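Long-range contact in AbiQ (Lactococcus lactis, PDB 4GLK), which acts as the toxin of a type III toxin-antitoxin system, an endoribonuclease that is probably sequence-specific and is neutralised by its repeat RNA antitoxin AntiQ: residues 72-85 and 114-128. The protein carries 1 engineered substitution. Residues are numbered along the deposited sequence; the frame is centred on the assembly and turned at random.
Sequences TRLFEIGNINNPLG and MMQKQLIYMKSISEK
Tyr-121 lays one face of its ring over the backbone of Phe-75, whose N sits 3.4 Å above the ring plane, toward the rim. Phe-75 CB makes a CH-pi contact with the same ring, 4.3 Å from the centroid of Tyr-121, and the Phe-75 ring turns its edge to it, planes at 87°, in an offset edge-to-face pair. A long, flat side chain suits this place: the anti torsion (chi1 -179°) lays Tyr-121 alongside the Phe-75 side chain, with OH at that ring's edge. Ile-77 CG1 meets the Tyr-121 ring edge, while its CD1 slips between Ile-120 and Ser-124. On the inner side Leu-74 CD1 packs on Met-122 CG at 3.8 Å; Leu-84 CD2 meets Lys-117 CB, and its CB rests on Gln-118 CG. A weak, bent hydrogen bond runs from Gln-118 NE2 to Leu-84 O (2.8 Å). Helix 110-124 crosses the hairpin of strands 71-76 and 79-94, at one border of this ToxN-family toxin's antiparallel sheet; the axis of 114-124 runs at 110° to that of 72-76. Lys-117 NZ forms a salt bridge with Glu-76 OE2 (3.1 Å), on the anti side and somewhat out of the carboxylate plane. Farther out, Asn-82 ND2 donates to Glu-76 OE1 nearly along its C-O axis and Asn-79 ND2 from above the carboxylate plane, together limiting its rotation. At Gly-78 a CB would press on Ile-77 O, so the type II turn takes glycine there. A water joins Ile-77 N to Lys-117 O, and Leu-50 of strand 45-52 backs both Leu-74 and Gln-118.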
ATOM      1  N   THR A  72       1.699  -3.402   8.460  1.00 22.21           N
ATOM      2  CA  THR A  72       0.569  -3.395   9.381  1.00 22.80           C
ATOM      3  C   THR A  72      -0.236  -4.667   9.141  1.00 27.69           C
ATOM      4  O   THR A  72      -0.640  -4.951   8.013  1.00 26.59           O
ATOM      5  CB  THR A  72      -0.315  -2.144   9.259  1.00 27.45           C
ATOM      6  OG1 THR A  72       0.472  -1.020   9.564  1.00 30.61           O
ATOM      7  CG2 THR A  72      -1.469  -2.152  10.252  1.00 24.26           C
ATOM      8  N   ARG A  73      -0.518  -5.384  10.220  1.00 26.19           N
ATOM      9  CA  ARG A  73      -1.312  -6.613  10.207  1.00 26.48           C
ATOM     10  C   ARG A  73      -2.803  -6.278  10.309  1.00 28.69           C
ATOM     11  O   ARG A  73      -3.212  -5.484  11.150  1.00 26.98           O
ATOM     12  CB  ARG A  73      -0.869  -7.513  11.356  1.00 27.42           C
ATOM     13  CG  ARG A  73       0.588  -7.929  11.261  1.00 37.11           C
ATOM     14  CD  ARG A  73       1.026  -8.639  12.517  1.00 47.83           C
ATOM     15  NE  ARG A  73       0.281  -9.881  12.727  1.00 56.31           N
ATOM     16  CZ  ARG A  73       0.184 -10.503  13.895  1.00 63.21           C
ATOM     17  NH1 ARG A  73       0.760  -9.995  14.977  1.00 46.28           N
ATOM     18  NH2 ARG A  73      -0.504 -11.631  13.993  1.00 46.37           N
ATOM     19  N   LEU A  74      -3.601  -6.839   9.418  1.00 25.61           N
ATOM     20  CA  LEU A  74      -5.038  -6.553   9.378  1.00 25.25           C
ATOM     21  C   LEU A  74      -5.767  -7.646  10.114  1.00 30.84           C
ATOM     22  O   LEU A  74      -5.367  -8.806  10.043  1.00 30.54           O
ATOM     23  CB  LEU A  74      -5.541  -6.475   7.927  1.00 24.80           C
ATOM     24  CG  LEU A  74      -5.369  -5.181   7.097  1.00 28.43           C
ATOM     25  CD1 LEU A  74      -4.651  -4.050   7.834  1.00 26.23           C
ATOM     26  CD2 LEU A  74      -4.749  -5.481   5.748  1.00 30.79           C
ATOM     27  N   PHE A  75      -6.792  -7.274  10.866  1.00 28.64           N
ATOM     28  CA  PHE A  75      -7.591  -8.210  11.643  1.00 29.33           C
ATOM     29  C   PHE A  75      -9.060  -7.998  11.347  1.00 32.71           C
ATOM     30  O   PHE A  75      -9.405  -7.090  10.591  1.00 31.45           O
ATOM     31  CB  PHE A  75      -7.264  -8.084  13.148  1.00 32.01           C
ATOM     32  CG  PHE A  75      -5.810  -8.372  13.449  1.00 34.35           C
ATOM     33  CD1 PHE A  75      -5.352  -9.682  13.563  1.00 37.81           C
ATOM     34  CD2 PHE A  75      -4.886  -7.335  13.561  1.00 36.24           C
ATOM     35  CE1 PHE A  75      -3.994  -9.946  13.780  1.00 38.25           C
ATOM     36  CE2 PHE A  75      -3.538  -7.601  13.827  1.00 38.64           C
ATOM     37  CZ  PHE A  75      -3.104  -8.905  13.935  1.00 36.73           C
ATOM     38  N   GLU A  76      -9.914  -8.848  11.913  1.00 29.75           N
ATOM     39  CA  GLU A  76     -11.347  -8.757  11.702  1.00 29.69           C
ATOM     40  C   GLU A  76     -11.988  -8.072  12.892  1.00 34.61           C
ATOM     41  O   GLU A  76     -11.769  -8.506  14.004  1.00 34.56           O
ATOM     42  CB  GLU A  76     -11.926 -10.168  11.501  1.00 30.64           C
ATOM     43  CG  GLU A  76     -13.406 -10.220  11.249  1.00 38.78           C
ATOM     44  CD  GLU A  76     -13.946 -11.588  10.906  1.00 54.41           C
ATOM     45  OE1 GLU A  76     -13.209 -12.592  10.991  1.00 49.29           O
ATOM     46  OE2 GLU A  76     -15.140 -11.662  10.565  1.00 44.48           O
ATOM     47  N   ILE A  77     -12.772  -7.013  12.685  1.00 32.24           N
ATOM     48  CA  ILE A  77     -13.458  -6.370  13.822  1.00 33.76           C
ATOM     49  C   ILE A  77     -14.578  -7.293  14.317  1.00 39.98           C
ATOM     50  O   ILE A  77     -15.349  -7.801  13.522  1.00 40.37           O
ATOM     51  CB  ILE A  77     -13.960  -4.964  13.451  1.00 37.79           C
ATOM     52  CG1 ILE A  77     -12.812  -3.958  13.617  1.00 38.53           C
ATOM     53  CG2 ILE A  77     -15.195  -4.541  14.278  1.00 37.84           C
ATOM     54  CD1 ILE A  77     -12.951  -2.800  12.797  1.00 46.16           C
ATOM     55  N   GLY A  78     -14.637  -7.518  15.622  1.00 37.72           N
ATOM     56  CA  GLY A  78     -15.587  -8.460  16.200  1.00 38.45           C
ATOM     57  C   GLY A  78     -15.101  -9.895  16.160  1.00 41.99           C
ATOM     58  O   GLY A  78     -15.848 -10.818  16.437  1.00 42.03           O
ATOM     59  N   ASN A  79     -13.826 -10.086  15.785  1.00 37.42           N
ATOM     60  CA  ASN A  79     -13.126 -11.363  15.719  1.00 36.72           C
ATOM     61  C   ASN A  79     -11.656 -11.006  15.554  1.00 37.77           C
ATOM     62  O   ASN A  79     -10.996 -11.471  14.638  1.00 35.43           O
ATOM     63  CB  ASN A  79     -13.634 -12.186  14.519  1.00 38.06           C
ATOM     64  CG  ASN A  79     -13.110 -13.610  14.415  1.00 49.59           C
ATOM     65  OD1 ASN A  79     -12.536 -14.161  15.338  1.00 36.29           O
ATOM     66  ND2 ASN A  79     -13.276 -14.210  13.257  1.00 43.85           N
ATOM     67  N   ILE A  80     -11.165 -10.155  16.472  1.00 35.65           N
ATOM     68  CA  ILE A  80      -9.866  -9.469  16.468  1.00 35.59           C
ATOM     69  C   ILE A  80      -8.623 -10.348  16.409  1.00 40.61           C
ATOM     70  O   ILE A  80      -7.559  -9.857  16.051  1.00 41.62           O
ATOM     71  CB  ILE A  80      -9.825  -8.379  17.573  1.00 38.77           C
ATOM     72  CG1 ILE A  80      -9.004  -7.163  17.144  1.00 38.89           C
ATOM     73  CG2 ILE A  80      -9.384  -8.936  18.950  1.00 40.43           C
ATOM     74  CD1 ILE A  80      -9.747  -6.144  16.262  1.00 44.30           C
ATOM     75  N   ASN A  81      -8.751 -11.633  16.767  1.00 37.75           N
ATOM     76  CA  ASN A  81      -7.647 -12.582  16.729  1.00 38.00           C
ATOM     77  C   ASN A  81      -7.543 -13.351  15.419  1.00 41.58           C
ATOM     78  O   ASN A  81      -6.647 -14.175  15.267  1.00 43.05           O
ATOM     79  CB  ASN A  81      -7.705 -13.527  17.928  1.00 38.78           C
ATOM     80  CG  ASN A  81      -7.378 -12.821  19.203  1.00 59.44           C
ATOM     81  OD1 ASN A  81      -6.293 -12.270  19.362  1.00 61.30           O
ATOM     82  ND2 ASN A  81      -8.350 -12.693  20.070  1.00 46.82           N
ATOM     83  N   ASN A  82      -8.436 -13.062  14.473  1.00 37.09           N
ATOM     84  CA  ASN A  82      -8.425 -13.672  13.143  1.00 36.65           C
ATOM     85  C   ASN A  82      -7.698 -12.726  12.142  1.00 38.94           C
ATOM     86  O   ASN A  82      -8.247 -11.675  11.805  1.00 37.14           O
ATOM     87  CB  ASN A  82      -9.854 -14.004  12.683  1.00 35.35           C
ATOM     88  CG  ASN A  82      -9.948 -14.531  11.271  1.00 46.73           C
ATOM     89  OD1 ASN A  82      -9.211 -15.421  10.872  1.00 33.89           O
ATOM     90  ND2 ASN A  82     -10.860 -13.983  10.477  1.00 44.54           N
ATOM     91  N   PRO A  83      -6.449 -13.058  11.716  1.00 35.98           N
ATOM     92  CA  PRO A  83      -5.726 -12.170  10.778  1.00 36.06           C
ATOM     93  C   PRO A  83      -6.308 -12.234   9.366  1.00 39.99           C
ATOM     94  O   PRO A  83      -6.741 -13.294   8.930  1.00 42.50           O
ATOM     95  CB  PRO A  83      -4.273 -12.667  10.854  1.00 37.81           C
ATOM     96  CG  PRO A  83      -4.372 -14.084  11.264  1.00 42.52           C
ATOM     97  CD  PRO A  83      -5.655 -14.263  12.043  1.00 38.05           C
ATOM     98  N   LEU A  84      -6.356 -11.096   8.669  1.00 35.11           N
ATOM     99  CA  LEU A  84      -6.984 -10.962   7.348  1.00 33.91           C
ATOM    100  C   LEU A  84      -6.010 -10.616   6.223  1.00 34.67           C
ATOM    101  O   LEU A  84      -6.304 -10.879   5.054  1.00 33.60           O
ATOM    102  CB  LEU A  84      -8.068  -9.869   7.447  1.00 34.07           C
ATOM    103  CG  LEU A  84      -9.555 -10.259   7.603  1.00 39.07           C
ATOM    104  CD1 LEU A  84      -9.770 -11.404   8.551  1.00 39.30           C
ATOM    105  CD2 LEU A  84     -10.378  -9.066   8.042  1.00 39.64           C
ATOM    106  N   GLY A  85      -4.887  -9.997   6.575  1.00 28.12           N
ATOM    107  CA  GLY A  85      -3.890  -9.589   5.595  1.00 26.80           C
ATOM    108  C   GLY A  85      -2.827  -8.640   6.109  1.00 27.56           C
ATOM    109  O   GLY A  85      -2.661  -8.499   7.323  1.00 26.41           O
ATOM    110  N   MET A 114     -14.249 -10.739   2.328  1.00 40.94           N
ATOM    111  CA  MET A 114     -13.101 -10.641   3.216  1.00 41.97           C
ATOM    112  C   MET A 114     -12.421  -9.283   3.007  1.00 41.03           C
ATOM    113  O   MET A 114     -11.965  -8.672   3.979  1.00 39.17           O
ATOM    114  CB  MET A 114     -12.133 -11.797   2.941  1.00 46.26           C
ATOM    115  CG  MET A 114     -10.954 -11.849   3.898  1.00 52.75           C
ATOM    116  SD  MET A 114      -9.414 -12.288   3.061  1.00 60.17           S
ATOM    117  CE  MET A 114      -9.206 -10.899   1.977  1.00 56.68           C
ATOM    118  N   MET A 115     -12.378  -8.790   1.747  1.00 36.19           N
ATOM    119  CA  MET A 115     -11.813  -7.468   1.455  1.00 34.65           C
ATOM    120  C   MET A 115     -12.620  -6.398   2.184  1.00 34.53           C
ATOM    121  O   MET A 115     -12.033  -5.527   2.814  1.00 34.21           O
ATOM    122  CB  MET A 115     -11.782  -7.184  -0.036  1.00 37.78           C
ATOM    123  CG  MET A 115     -10.820  -8.063  -0.776  1.00 43.63           C
ATOM    124  SD  MET A 115     -10.315  -7.292  -2.312  1.00 50.81           S
ATOM    125  CE  MET A 115      -8.845  -6.414  -1.730  1.00 48.13           C
ATOM    126  N   GLN A 116     -13.959  -6.519   2.172  1.00 29.45           N
ATOM    127  CA  GLN A 116     -14.874  -5.605   2.850  1.00 29.28           C
ATOM    128  C   GLN A 116     -14.466  -5.506   4.332  1.00 33.38           C
ATOM    129  O   GLN A 116     -14.260  -4.400   4.841  1.00 32.98           O
ATOM    130  CB  GLN A 116     -16.318  -6.114   2.678  1.00 31.00           C
ATOM    131  CG  GLN A 116     -17.418  -5.218   3.267  1.00 56.70           C
ATOM    132  CD  GLN A 116     -18.801  -5.858   3.291  1.00 84.52           C
ATOM    133  OE1 GLN A 116     -19.820  -5.168   3.202  1.00 83.15           O
ATOM    134  NE2 GLN A 116     -18.886  -7.178   3.456  1.00 79.72           N
ATOM    135  N   LYS A 117     -14.250  -6.682   4.976  1.00 28.97           N
ATOM    136  CA  LYS A 117     -13.837  -6.838   6.373  1.00 28.55           C
ATOM    137  C   LYS A 117     -12.483  -6.181   6.624  1.00 29.16           C
ATOM    138  O   LYS A 117     -12.321  -5.520   7.645  1.00 26.92           O
ATOM    139  CB  LYS A 117     -13.815  -8.326   6.774  1.00 31.74           C
ATOM    140  CG  LYS A 117     -15.207  -8.937   6.838  1.00 44.63           C
ATOM    141  CD  LYS A 117     -15.166 -10.427   7.104  1.00 54.46           C
ATOM    142  CE  LYS A 117     -16.551 -10.976   7.375  1.00 65.93           C
ATOM    143  NZ  LYS A 117     -17.146 -10.419   8.628  1.00 67.22           N
ATOM    144  N   GLN A 118     -11.527  -6.338   5.683  1.00 24.94           N
ATOM    145  CA  GLN A 118     -10.207  -5.697   5.772  1.00 24.74           C
ATOM    146  C   GLN A 118     -10.329  -4.163   5.785  1.00 27.38           C
ATOM    147  O   GLN A 118      -9.613  -3.510   6.540  1.00 26.49           O
ATOM    148  CB  GLN A 118      -9.320  -6.097   4.594  1.00 25.74           C
ATOM    149  CG  GLN A 118      -8.859  -7.548   4.619  1.00 37.71           C
ATOM    150  CD  GLN A 118      -8.080  -7.876   3.373  1.00 46.47           C
ATOM    151  OE1 GLN A 118      -8.463  -7.519   2.247  1.00 39.55           O
ATOM    152  NE2 GLN A 118      -6.986  -8.591   3.542  1.00 37.55           N
ATOM    153  N   LEU A 119     -11.190  -3.601   4.916  1.00 24.34           N
ATOM    154  CA  LEU A 119     -11.451  -2.158   4.820  1.00 24.34           C
ATOM    155  C   LEU A 119     -12.125  -1.633   6.072  1.00 29.63           C
ATOM    156  O   LEU A 119     -11.713  -0.583   6.557  1.00 29.86           O
ATOM    157  CB  LEU A 119     -12.325  -1.830   3.605  1.00 24.07           C
ATOM    158  CG  LEU A 119     -12.344  -0.378   3.144  1.00 27.41           C
ATOM    159  CD1 LEU A 119     -10.929   0.153   2.882  1.00 23.68           C
ATOM    160  CD2 LEU A 119     -13.158  -0.269   1.890  1.00 27.52           C
ATOM    161  N   ILE A 120     -13.157  -2.338   6.610  1.00 26.40           N
ATOM    162  CA  ILE A 120     -13.766  -1.859   7.867  1.00 27.55           C
ATOM    163  C   ILE A 120     -12.700  -1.770   8.989  1.00 29.91           C
ATOM    164  O   ILE A 120     -12.685  -0.788   9.732  1.00 30.12           O
ATOM    165  CB  ILE A 120     -15.140  -2.478   8.309  1.00 31.85           C
ATOM    166  CG1 ILE A 120     -15.051  -3.382   9.542  1.00 33.04           C
ATOM    167  CG2 ILE A 120     -15.971  -3.092   7.174  1.00 33.83           C
ATOM    168  CD1 ILE A 120     -16.017  -2.987  10.610  1.00 44.34           C
ATOM    169  N   TYR A 121     -11.774  -2.766   9.050  1.00 23.48           N
ATOM    170  CA  TYR A 121     -10.700  -2.762  10.030  1.00 21.77           C
ATOM    171  C   TYR A 121      -9.750  -1.587   9.796  1.00 25.02           C
ATOM    172  O   TYR A 121      -9.439  -0.859  10.730  1.00 22.43           O
ATOM    173  CB  TYR A 121      -9.934  -4.084  10.073  1.00 21.40           C
ATOM    174  CG  TYR A 121      -8.844  -4.063  11.127  1.00 20.37           C
ATOM    175  CD1 TYR A 121      -9.158  -4.116  12.485  1.00 22.84           C
ATOM    176  CD2 TYR A 121      -7.508  -3.920  10.773  1.00 19.61           C
ATOM    177  CE1 TYR A 121      -8.166  -4.041  13.460  1.00 23.20           C
ATOM    178  CE2 TYR A 121      -6.512  -3.821  11.737  1.00 19.75           C
ATOM    179  CZ  TYR A 121      -6.844  -3.887  13.079  1.00 24.73           C
ATOM    180  OH  TYR A 121      -5.860  -3.857  14.029  1.00 24.66           O
ATOM    181  N   MET A 122      -9.318  -1.406   8.550  1.00 23.77           N
ATOM    182  CA  MET A 122      -8.410  -0.325   8.143  1.00 23.82           C
ATOM    183  C   MET A 122      -8.975   1.054   8.471  1.00 28.61           C
ATOM    184  O   MET A 122      -8.255   1.890   9.007  1.00 28.51           O
ATOM    185  CB  MET A 122      -8.078  -0.447   6.661  1.00 25.33           C
ATOM    186  CG  MET A 122      -7.148  -1.586   6.378  1.00 28.20           C
ATOM    187  SD  MET A 122      -6.647  -1.586   4.653  1.00 31.14           S
ATOM    188  CE  MET A 122      -5.744  -0.138   4.660  1.00 29.63           C
ATOM    189  N   LYS A 123     -10.282   1.256   8.231  1.00 25.62           N
ATOM    190  CA  LYS A 123     -10.974   2.513   8.567  1.00 25.83           C
ATOM    191  C   LYS A 123     -10.949   2.783  10.063  1.00 27.53           C
ATOM    192  O   LYS A 123     -10.688   3.918  10.456  1.00 25.87           O
ATOM    193  CB  LYS A 123     -12.419   2.521   8.048  1.00 28.13           C
ATOM    194  CG  LYS A 123     -12.514   2.733   6.554  1.00 33.29           C
ATOM    195  CD  LYS A 123     -13.879   3.300   6.215  1.00 46.34           C
ATOM    196  CE  LYS A 123     -14.073   3.437   4.737  1.00 56.75           C
ATOM    197  NZ  LYS A 123     -14.512   2.168   4.113  1.00 74.12           N
ATOM    198  N   SER A 124     -11.133   1.724  10.902  1.00 24.66           N
ATOM    199  CA  SER A 124     -11.081   1.828  12.361  1.00 24.84           C
ATOM    200  C   SER A 124      -9.670   2.162  12.884  1.00 29.53           C
ATOM    201  O   SER A 124      -9.541   2.665  14.004  1.00 30.75           O
ATOM    202  CB  SER A 124     -11.585   0.542  13.012  1.00 29.74           C
ATOM    203  OG  SER A 124     -10.594  -0.479  13.012  1.00 37.69           O
ATOM    204  N   ILE A 125      -8.620   1.810  12.112  1.00 25.27           N
ATOM    205  CA  ILE A 125      -7.221   2.090  12.479  1.00 24.36           C
ATOM    206  C   ILE A 125      -6.562   3.091  11.485  1.00 25.38           C
ATOM    207  O   ILE A 125      -5.348   3.050  11.293  1.00 26.99           O
ATOM    208  CB  ILE A 125      -6.391   0.775  12.686  1.00 28.12           C
ATOM    209  CG1 ILE A 125      -6.167  -0.012  11.370  1.00 28.16           C
ATOM    210  CG2 ILE A 125      -7.007  -0.115  13.779  1.00 28.96           C
ATOM    211  CD1 ILE A 125      -4.795  -0.713  11.285  1.00 29.66           C
ATOM    212  N   SER A 126      -7.358   3.987  10.864  1.00 20.13           N
ATOM    213  CA  SER A 126      -6.849   4.950   9.876  1.00 20.56           C
ATOM    214  C   SER A 126      -5.784   5.903  10.402  1.00 25.77           C
ATOM    215  O   SER A 126      -4.874   6.233   9.649  1.00 25.87           O
ATOM    216  CB  SER A 126      -7.984   5.703   9.186  1.00 23.30           C
ATOM    217  OG  SER A 126      -8.747   6.406  10.146  1.00 33.07           O
ATOM    218  N   GLU A 127      -5.871   6.322  11.690  1.00 24.48           N
ATOM    219  CA  GLU A 127      -4.858   7.187  12.327  1.00 24.59           C
ATOM    220  C   GLU A 127      -3.486   6.456  12.409  1.00 26.77           C
ATOM    221  O   GLU A 127      -2.441   7.050  12.159  1.00 26.58           O
ATOM    222  CB  GLU A 127      -5.316   7.594  13.730  1.00 26.46           C
ATOM    223  CG  GLU A 127      -4.512   8.755  14.286  1.00 42.72           C
ATOM    224  CD  GLU A 127      -4.837   9.214  15.695  1.00 81.04           C
ATOM    225  OE1 GLU A 127      -5.911   8.842  16.226  1.00 84.39           O
ATOM    226  OE2 GLU A 127      -4.000   9.945  16.275  1.00 79.43           O
ATOM    227  N   LYS A 128      -3.506   5.177  12.768  1.00 23.00           N
ATOM    228  CA  LYS A 128      -2.298   4.362  12.859  1.00 22.24           C
ATOM    229  C   LYS A 128      -1.736   4.176  11.453  1.00 24.22           C
ATOM    230  O   LYS A 128      -0.537   4.303  11.276  1.00 23.74           O
ATOM    231  CB  LYS A 128      -2.648   3.006  13.461  1.00 23.48           C
ATOM    232  CG  LYS A 128      -1.551   1.986  13.410  1.00 25.81           C
ATOM    233  CD  LYS A 128      -2.153   0.643  13.719  1.00 37.58           C
ATOM    234  CE  LYS A 128      -1.109  -0.397  13.878  1.00 40.80           C
ATOM    235  NZ  LYS A 128      -0.668  -0.480  15.283  1.00 55.47           N
TER
HETATM  236  O   HOH W   1     -13.137  -6.184   9.975  1.00 29.68           O